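Local atomic coordinates of DUF2019 domain-containing protein (Rhodopseudomonas palustris, PDB entry 2I9C), a protein that is of unknown function but folds as a small all-helical DUF2019 domain whose family is grouped with the tetratricopeptide-like helical repeats. Residues Glu24-Leu29 / Tyr68-Val73. Residues are numbered along the deposited sequence; the frame is centred on the assembly and turned at random.
Sequences EQDDAL and YPNMQV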
loop_
_atom_site.group_PDB
_atom_site.type_symbol
_atom_site.label_atom_id
_atom_site.label_comp_id
_atom_site.label_asym_id
_atom_site.label_seq_id
_atom_site.Cartn_x
_atom_site.Cartn_y
_atom_site.Cartn_z
ATOM N N GLU A 24 -1.064 11.752 1.447
ATOM C CA GLU A 24 -2.206 12.460 1.974
ATOM C C GLU A 24 -3.002 11.646 2.998
ATOM O O GLU A 24 -3.546 12.234 3.922
ATOM C CB GLU A 24 -3.087 12.977 0.850
ATOM C CG GLU A 24 -2.382 14.094 0.041
ATOM C CD GLU A 24 -3.238 14.618 -1.122
ATOM O OE1 GLU A 24 -4.494 14.592 -1.010
ATOM O OE2 GLU A 24 -2.642 15.049 -2.152
ATOM N N GLN A 25 -3.052 10.318 2.864
ATOM C CA GLN A 25 -3.563 9.444 3.961
ATOM C C GLN A 25 -2.837 9.685 5.273
ATOM O O GLN A 25 -3.460 9.937 6.315
ATOM C CB GLN A 25 -3.484 7.951 3.618
ATOM C CG GLN A 25 -4.539 7.462 2.582
ATOM C CD GLN A 25 -4.223 6.053 2.144
ATOM O OE1 GLN A 25 -3.595 5.318 2.880
ATOM N NE2 GLN A 25 -4.595 5.687 0.934
ATOM N N ASP A 26 -1.519 9.658 5.213
ATOM C CA ASP A 26 -0.688 9.914 6.365
ATOM C C ASP A 26 -1.035 11.282 6.947
ATOM O O ASP A 26 -1.289 11.387 8.136
ATOM C CB ASP A 26 0.798 9.879 5.964
ATOM C CG ASP A 26 1.711 9.771 7.155
ATOM O OD1 ASP A 26 1.364 8.995 8.081
ATOM O OD2 ASP A 26 2.785 10.441 7.165
ATOM N N ASP A 27 -1.070 12.314 6.110
ATOM C CA ASP A 27 -1.420 13.681 6.541
ATOM C C ASP A 27 -2.779 13.685 7.242
ATOM O O ASP A 27 -2.958 14.318 8.301
ATOM C CB ASP A 27 -1.523 14.629 5.331
ATOM C CG ASP A 27 -0.160 14.976 4.676
ATOM O OD1 ASP A 27 0.880 14.679 5.303
ATOM O OD2 ASP A 27 -0.177 15.587 3.547
ATOM N N ALA A 28 -3.751 13.012 6.623
ATOM C CA ALA A 28 -5.135 12.968 7.134
ATOM C C ALA A 28 -5.234 12.367 8.548
ATOM O O ALA A 28 -5.844 12.966 9.466
ATOM C CB ALA A 28 -6.045 12.194 6.143
ATOM N N LEU A 29 -4.656 11.187 8.715
ATOM C CA LEU A 29 -4.545 10.526 10.014
ATOM C C LEU A 29 -3.968 11.437 11.109
ATOM O O LEU A 29 -4.526 11.516 12.212
ATOM C CB LEU A 29 -3.661 9.284 9.892
ATOM C CG LEU A 29 -4.203 8.033 9.178
ATOM C CD1 LEU A 29 -3.110 6.978 8.949
ATOM C CD2 LEU A 29 -5.423 7.392 9.933
ATOM N N TYR A 68 10.239 5.059 -0.737
ATOM C CA TYR A 68 9.530 6.364 -0.671
ATOM C C TYR A 68 9.607 6.939 0.788
ATOM O O TYR A 68 9.337 6.211 1.720
ATOM C CB TYR A 68 8.061 6.221 -1.161
ATOM C CG TYR A 68 7.425 7.572 -1.392
ATOM C CD1 TYR A 68 7.407 8.139 -2.683
ATOM C CD2 TYR A 68 6.962 8.342 -0.313
ATOM C CE1 TYR A 68 6.920 9.413 -2.905
ATOM C CE2 TYR A 68 6.485 9.647 -0.517
ATOM C CZ TYR A 68 6.442 10.146 -1.816
ATOM O OH TYR A 68 5.949 11.371 -2.026
ATOM N N PRO A 69 9.986 8.241 0.963
ATOM C CA PRO A 69 10.139 8.792 2.319
ATOM C C PRO A 69 8.783 9.114 2.998
ATOM O O PRO A 69 8.473 10.282 3.314
ATOM C CB PRO A 69 10.978 10.063 2.076
ATOM C CG PRO A 69 10.502 10.558 0.719
ATOM C CD PRO A 69 10.339 9.248 -0.083
ATOM N N ASN A 70 7.971 8.090 3.227
ATOM C CA ASN A 70 6.736 8.255 3.965
ATOM C C ASN A 70 6.325 6.856 4.412
ATOM O O ASN A 70 6.332 5.925 3.614
ATOM C CB ASN A 70 5.634 8.939 3.141
ATOM C CG ASN A 70 4.360 9.154 3.948
ATOM O OD1 ASN A 70 3.612 8.210 4.195
ATOM N ND2 ASN A 70 4.075 10.407 4.315
HETATM N N MSE A 71 6.034 6.692 5.685
HETATM C CA MSE A 71 5.863 5.331 6.226
HETATM C C MSE A 71 4.521 4.753 5.800
HETATM O O MSE A 71 4.382 3.521 5.613
HETATM C CB MSE A 71 5.955 5.330 7.759
HETATM C CG MSE A 71 6.175 3.921 8.364
HETATM SE SE MSE A 71 7.949 3.163 7.682
HETATM C CE MSE A 71 9.251 4.118 8.827
ATOM N N GLN A 72 3.524 5.616 5.657
ATOM C CA GLN A 72 2.247 5.148 5.136
ATOM C C GLN A 72 2.372 4.618 3.695
ATOM O O GLN A 72 1.740 3.619 3.342
ATOM C CB GLN A 72 1.173 6.253 5.240
ATOM C CG GLN A 72 -0.297 5.785 4.853
ATOM C CD GLN A 72 -0.926 4.868 5.895
ATOM O OE1 GLN A 72 -0.340 4.622 6.950
ATOM N NE2 GLN A 72 -2.156 4.394 5.616
ATOM N N VAL A 73 3.152 5.315 2.853
ATOM C CA VAL A 73 3.381 4.882 1.477
ATOM C C VAL A 73 4.054 3.500 1.514
ATOM O O VAL A 73 3.615 2.584 0.834
ATOM C CB VAL A 73 4.225 5.925 0.666
ATOM C CG1 VAL A 73 4.484 5.462 -0.767
ATOM C CG2 VAL A 73 3.441 7.256 0.591
HETATM O O HOH W 1 5.457 9.047 7.320
#
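Gln72 and Asn70 meet Gln25 and Asp26 where the N-capped start of helix 71-79 packs against helix 11-30 in this all-helical fold. Gln72 can be followed outward: its CB lies 3.7 Å from Asp26 CB, and its CG passes Gln25 CB at 4.0 Å. With CG anti to the backbone N (chi1 -173°) and the chain bent at chi2, the amide is carried across Gln25. There NE2 donates an almost straight bond to Gln25 OE1 (3.2 Å, 175°), in the carbonyl plane of the acceptor, although the two amides stand 75° apart. The other branch, OE1, has Leu29 CD1 beside it and is bonded by Gln104, while Gln25 NE2 bonds weakly to Leu40 O of helix 34-53, so both buried amides have a second partner. Asn70, the N-cap, accepts from Val73 N at OD1 (3.2 Å), and its ND2 gives a weak bond to Asp26 OD2 (3.1 Å), the amide and carboxylate nearly perpendicular. A leucine in place of Asn70 would probably leave Val73 N without its cap and Asp26 without this donor. A water also joins the segments, donating to Asp26 OD2 and accepting from Met71 N at 2.9 Å.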